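Local coordinates for protein putative carbonic anhydrase (Streptococcus mutans, PDB 3LAS) that probably catalyses the reversible interconversion of hydrogencarbonate and carbon dioxide, as a zinc-dependent carbonic anhydrase of the beta class, at residues Thr37-Arg42 and Arg60-Arg65; Gly95-Thr100 and Leu122-Ile127. All blocks are in the same frame, centred on the assembly; numbering follows the deposited sequence. Where two conformers were deposited one is given.

Interaction 1: residues Thr37-Arg42 and Arg60-Arg65. With ZN (zinc ion), chain C.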
loop_
_atom_site.group_PDB
_atom_site.type_symbol
_atom_site.label_atom_id
_atom_site.label_comp_id
_atom_site.label_asym_id
_atom_site.label_seq_id
_atom_site.Cartn_x
_atom_site.Cartn_y
_atom_site.Cartn_z
ATOM N N THR A 37 -3.293 0.464 -5.641
ATOM C CA THR A 37 -3.922 1.773 -5.609
ATOM C C THR A 37 -3.037 2.804 -4.913
ATOM O O THR A 37 -1.876 2.527 -4.562
ATOM C CB THR A 37 -5.319 1.686 -4.974
ATOM O OG1 THR A 37 -6.061 2.883 -5.184
ATOM C CG2 THR A 37 -5.266 1.316 -3.511
ATOM N N CYS A 38 -3.538 4.026 -4.810
ATOM C CA CYS A 38 -2.783 5.101 -4.195
ATOM C C CYS A 38 -2.920 5.064 -2.687
ATOM O O CYS A 38 -3.937 4.606 -2.112
ATOM C CB CYS A 38 -3.351 6.418 -4.760
ATOM S SG CYS A 38 -2.349 7.882 -4.150
ATOM N N MET A 39 -1.914 5.633 -2.029
ATOM C CA MET A 39 -1.852 5.881 -0.585
ATOM C C MET A 39 -2.833 6.871 -0.036
ATOM O O MET A 39 -2.962 7.038 1.196
ATOM C CB MET A 39 -0.426 6.252 -0.189
ATOM C CG MET A 39 -0.131 7.718 -0.729
ATOM S SD MET A 39 1.665 8.052 -0.525
ATOM C CE MET A 39 1.701 9.710 -1.153
ATOM N N ASP A 40 -3.536 7.586 -0.941
ATOM C CA ASP A 40 -4.402 8.680 -0.566
ATOM C C ASP A 40 -5.249 8.415 0.666
ATOM O O ASP A 40 -5.946 7.418 0.777
ATOM C CB ASP A 40 -5.321 9.028 -1.739
ATOM C CG ASP A 40 -5.983 10.350 -1.513
ATOM O OD1 ASP A 40 -7.115 10.375 -0.943
ATOM O OD2 ASP A 40 -5.438 11.349 -2.004
ATOM N N SER A 41 -5.162 9.378 1.580
ATOM C CA SER A 41 -5.850 9.279 2.905
ATOM C C SER A 41 -7.354 9.238 2.792
ATOM O O SER A 41 -8.051 8.846 3.757
ATOM C CB SER A 41 -5.451 10.457 3.775
ATOM O OG SER A 41 -5.940 11.703 3.218
ATOM N N ARG A 42 -7.917 9.655 1.639
ATOM C CA ARG A 42 -9.387 9.738 1.468
ATOM C C ARG A 42 -9.937 8.499 0.809
ATOM O O ARG A 42 -11.120 8.477 0.443
ATOM C CB ARG A 42 -9.739 10.953 0.638
ATOM C CG ARG A 42 -9.164 12.278 1.256
ATOM C CD ARG A 42 -9.147 13.410 0.250
ATOM N NE ARG A 42 -8.214 13.086 -0.832
ATOM C CZ ARG A 42 -8.026 13.878 -1.882
ATOM N NH1 ARG A 42 -8.677 15.069 -1.981
ATOM N NH2 ARG A 42 -7.300 13.469 -2.901
ATOM N N ARG A 60 -0.407 -0.307 -1.934
ATOM C CA ARG A 60 -0.659 1.160 -2.067
ATOM C C ARG A 60 0.655 1.862 -2.086
ATOM O O ARG A 60 1.574 1.628 -1.291
ATOM C CB ARG A 60 -1.454 1.699 -0.871
ATOM C CG ARG A 60 -2.780 0.922 -0.634
ATOM C CD ARG A 60 -3.658 1.490 0.488
ATOM N NE ARG A 60 -4.244 2.789 0.022
ATOM C CZ ARG A 60 -5.208 3.443 0.628
ATOM N NH1 ARG A 60 -5.818 2.942 1.695
ATOM N NH2 ARG A 60 -5.609 4.589 0.148
ATOM N N ASN A 61 0.762 2.842 -2.997
ATOM C CA ASN A 61 1.947 3.680 -3.143
ATOM C C ASN A 61 1.507 5.049 -3.620
ATOM O O ASN A 61 0.292 5.325 -3.740
ATOM C CB ASN A 61 3.045 3.040 -3.990
ATOM C CG ASN A 61 2.633 2.931 -5.468
ATOM O OD1 ASN A 61 1.655 3.566 -5.871
ATOM N ND2 ASN A 61 3.431 2.245 -6.240
ATOM N N ALA A 62 2.465 5.960 -3.888
ATOM C CA ALA A 62 2.041 7.294 -4.385
ATOM C C ALA A 62 1.587 7.152 -5.844
ATOM O O ALA A 62 2.345 6.767 -6.733
ATOM C CB ALA A 62 3.168 8.289 -4.297
ATOM N N GLY A 63 0.304 7.404 -6.051
ATOM C CA GLY A 63 -0.329 7.375 -7.372
ATOM C C GLY A 63 -0.876 6.021 -7.770
ATOM O O GLY A 63 -1.601 5.919 -8.771
ATOM N N GLY A 64 -0.635 4.925 -7.040
ATOM C CA GLY A 64 -1.072 3.597 -7.483
ATOM C C GLY A 64 -0.262 3.187 -8.701
ATOM O O GLY A 64 -0.809 2.486 -9.598
ATOM N N ARG A 65 1.012 3.551 -8.811
ATOM C CA ARG A 65 1.817 3.290 -10.022
ATOM C C ARG A 65 2.491 1.950 -9.991
ATOM O O ARG A 65 2.871 1.449 -8.909
ATOM C CB ARG A 65 2.911 4.308 -10.137
ATOM C CG ARG A 65 2.404 5.803 -10.098
ATOM C CD ARG A 65 1.186 6.089 -10.963
ATOM N NE ARG A 65 1.179 5.572 -12.352
ATOM C CZ ARG A 65 1.704 6.241 -13.369
ATOM N NH1 ARG A 65 2.339 7.387 -13.191
ATOM N NH2 ARG A 65 1.513 5.669 -14.530
HETATM ZN ZN ZN C . -3.259 9.706 -5.160
HETATM O O HOH W 1 -2.941 11.290 -3.732
#
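Arg60 and Thr37 sit on neighbouring parallel strands, the two outer arms of the beta-alpha-beta unit 33-38, 45-49, 56-61, and their side chains run side by side in the same direction. Thr37 CG2 lies along the aliphatic part of Arg60, 3.8 Å from its CG. A bend at chi3 (71°) then turns the guanidinium so that its NE/NH2 edge faces Cys38 O, which NE and NH2 grip side-on, each at 2.8 Å. That oxygen stays within a few degrees of the guanidinium plane, so the two bonds fix the rotation of the group; NH2 also bonds Leu43 O. Between the strands, Asn61 N donates to Thr37 O and Met39 N to Asn61 O. At the strand ends Cys38 points its SG anti to the backbone N (chi1 -175°), which carries the sulfur to the zinc ion at 2.3 Å. Gly63 N donates to the same sulfur at 3.3 Å and would probably stabilise its negative charge. His91, Cys94 and a water complete the metal site. In the conformer given, Asp40 OD2 stands 4.2 Å from the zinc ion, not bound to it: Arg42 holds the carboxylate side-on, NE meeting the syn lone pair of OD1, and the zinc-bound water donates to Asp40 OD2 at 3.0 Å.

Interaction 2: residues Gly95-Thr100 and Leu122-Ile127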
loop_
_atom_site.group_PDB
_atom_site.type_symbol
_atom_site.label_atom_id
_atom_site.label_comp_id
_atom_site.label_asym_id
_atom_site.label_seq_id
_atom_site.Cartn_x
_atom_site.Cartn_y
_atom_site.Cartn_z
ATOM N N GLY A 95 -2.400 13.349 -5.786
ATOM C CA GLY A 95 -1.182 14.093 -5.626
ATOM C C GLY A 95 -0.266 13.955 -6.829
ATOM O O GLY A 95 0.515 14.886 -7.141
ATOM N N ALA A 96 -0.356 12.847 -7.587
ATOM C CA ALA A 96 0.481 12.707 -8.801
ATOM C C ALA A 96 0.171 13.673 -9.837
ATOM O O ALA A 96 1.028 13.849 -10.783
ATOM C CB ALA A 96 0.271 11.231 -9.332
ATOM N N GLN A 97 -0.962 14.331 -9.806
ATOM C CA GLN A 97 -1.326 15.319 -10.853
ATOM C C GLN A 97 -0.880 16.682 -10.431
ATOM O O GLN A 97 -1.114 17.676 -11.137
ATOM C CB GLN A 97 -2.848 15.419 -11.012
ATOM C CG GLN A 97 -3.402 14.165 -11.409
ATOM C CD GLN A 97 -4.893 14.102 -11.434
ATOM O OE1 GLN A 97 -5.563 14.029 -10.410
ATOM N NE2 GLN A 97 -5.424 14.097 -12.626
ATOM N N THR A 98 -0.232 16.854 -9.288
ATOM C CA THR A 98 0.089 18.196 -8.762
ATOM C C THR A 98 1.477 18.668 -8.928
ATOM O O THR A 98 1.807 19.763 -8.492
ATOM C CB THR A 98 -0.275 18.270 -7.268
ATOM O OG1 THR A 98 0.628 17.497 -6.470
ATOM C CG2 THR A 98 -1.749 17.826 -7.022
ATOM N N PHE A 99 2.316 17.835 -9.546
ATOM C CA PHE A 99 3.743 18.219 -9.772
ATOM C C PHE A 99 4.264 17.594 -11.015
ATOM O O PHE A 99 3.741 16.594 -11.509
ATOM C CB PHE A 99 4.573 17.840 -8.530
ATOM C CG PHE A 99 4.735 16.352 -8.378
ATOM C CD1 PHE A 99 5.839 15.675 -8.945
ATOM C CD2 PHE A 99 3.816 15.600 -7.642
ATOM C CE1 PHE A 99 5.906 14.263 -8.802
ATOM C CE2 PHE A 99 3.938 14.272 -7.491
ATOM C CZ PHE A 99 4.931 13.554 -8.117
ATOM N N THR A 100 5.354 18.173 -11.523
ATOM C CA THR A 100 6.202 17.530 -12.544
ATOM C C THR A 100 7.511 17.097 -11.879
ATOM O O THR A 100 7.972 17.620 -10.883
ATOM C CB THR A 100 6.571 18.489 -13.711
ATOM O OG1 THR A 100 7.395 19.521 -13.210
ATOM C CG2 THR A 100 5.288 19.078 -14.293
ATOM N N LEU A 122 7.107 9.523 -10.961
ATOM C CA LEU A 122 5.935 8.883 -11.551
ATOM C C LEU A 122 4.657 9.727 -11.511
ATOM O O LEU A 122 3.564 9.230 -11.259
ATOM C CB LEU A 122 5.663 7.451 -11.057
ATOM C CG LEU A 122 6.835 6.524 -11.059
ATOM C CD1 LEU A 122 6.570 5.190 -10.357
ATOM C CD2 LEU A 122 7.361 6.292 -12.477
ATOM N N PRO A 123 4.712 11.057 -11.795
ATOM C CA PRO A 123 3.500 11.854 -11.908
ATOM C C PRO A 123 2.672 11.467 -13.122
ATOM O O PRO A 123 3.198 10.745 -14.017
ATOM C CB PRO A 123 4.052 13.334 -12.043
ATOM C CG PRO A 123 5.340 13.118 -12.834
ATOM C CD PRO A 123 5.929 11.800 -12.222
ATOM N N PHE A 124 1.469 11.989 -13.145
ATOM C CA PHE A 124 0.663 11.817 -14.383
ATOM C C PHE A 124 -0.277 13.004 -14.450
ATOM O O PHE A 124 -0.646 13.698 -13.428
ATOM C CB PHE A 124 -0.100 10.436 -14.370
ATOM C CG PHE A 124 -1.104 10.250 -13.249
ATOM C CD1 PHE A 124 -2.321 10.887 -13.280
ATOM C CD2 PHE A 124 -0.833 9.355 -12.250
ATOM C CE1 PHE A 124 -3.281 10.643 -12.265
ATOM C CE2 PHE A 124 -1.798 9.082 -11.228
ATOM C CZ PHE A 124 -2.962 9.738 -11.238
ATOM N N THR A 125 -0.860 13.148 -15.647
ATOM C CA THR A 125 -1.864 14.190 -15.838
ATOM C C THR A 125 -3.245 13.679 -16.229
ATOM O O THR A 125 -4.297 14.257 -15.877
ATOM C CB THR A 125 -1.449 15.233 -16.973
ATOM O OG1 THR A 125 -0.870 14.580 -18.104
ATOM C CG2 THR A 125 -0.432 16.187 -16.316
ATOM N N ASP A 126 -3.287 12.579 -16.958
ATOM C CA ASP A 126 -4.547 12.039 -17.495
ATOM C C ASP A 126 -4.776 10.748 -16.760
ATOM O O ASP A 126 -3.981 9.809 -16.858
ATOM C CB ASP A 126 -4.318 11.827 -18.976
ATOM C CG ASP A 126 -5.520 11.272 -19.718
ATOM O OD1 ASP A 126 -6.195 10.387 -19.254
ATOM O OD2 ASP A 126 -5.744 11.728 -20.894
ATOM N N ILE A 127 -5.787 10.749 -15.927
ATOM C CA ILE A 127 -5.993 9.606 -15.025
ATOM C C ILE A 127 -6.197 8.323 -15.794
ATOM O O ILE A 127 -5.643 7.259 -15.474
ATOM C CB ILE A 127 -7.112 9.791 -14.001
ATOM C CG1 ILE A 127 -6.986 11.105 -13.233
ATOM C CG2 ILE A 127 -7.055 8.707 -12.988
ATOM C CD1 ILE A 127 -8.412 11.365 -12.453
#
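Gln97 lies across Phe124 and Ile127, its side chain spanning the loop 122-127 from the phenylalanine carbonyl to the first turn of helix 127-140. Its backbone CA already makes a C-H...O contact with Phe124 O at 3.1 Å, and CB lies 3.7 Å from Phe124 O. CG, anti to the carbonyl carbon (chi1 -61°), meets both Phe124 O and ring atom CE1, the latter at 3.6 Å and obliquely to the ring. CD continues past CE1 in an extended chain, with the amide plane turned 43° from the phenyl ring. At the tip the two amide atoms divide their work: OE1 accepts from the backbone N of Cys94, a zinc ligand, while NE2 makes a weak, long hydrogen bond to Thr125 O (3.4 Å) and rests against Ile127 CG1. The contact thus ties the short 3-10 turn that follows the metal-binding Cys94 to the loop leading into helix 127-140, two connections of the beta-class carbonic anhydrase fold that are separated in sequence by helix 101-112. Ala96, one residue earlier, points its CB over the face of the Phe124 ring, a CH-pi contact 3.9 Å from the centroid. Its carbonyl oxygen accepts from Phe124 N at 3.0 Å. Pro123 CB touches both Ala96 O and Phe99 O, each at 3.3 Å. The same CB lies over one face of the Phe99 ring, 4.2 Å from the centroid, while Phe104 of helix 101-112 meets this ring with planes about 40° apart.

In the fold
Interaction 1 closes along the chain before interaction 2 opens, and their centres lie about 12 Å apart. The centre of the first is about 4 Å from that of the chain, at the ends of parallel strands 33-38 and 56-61; the second lies farther out, in the loops that flank helix 101-112. They touch directly: Arg65 NH1 probably donates to Leu122 O (2.9 Å) and packs on Phe124, whose ring also lies near Gly63 O. The zinc site links them as well, since Cys38 belongs to 37-42 and Cys94 immediately precedes 95-100. Both contacts reach the second subunit; Asp40, beside the zinc, packs on Leu27 of that subunit, which places the metal site near the dimer interface.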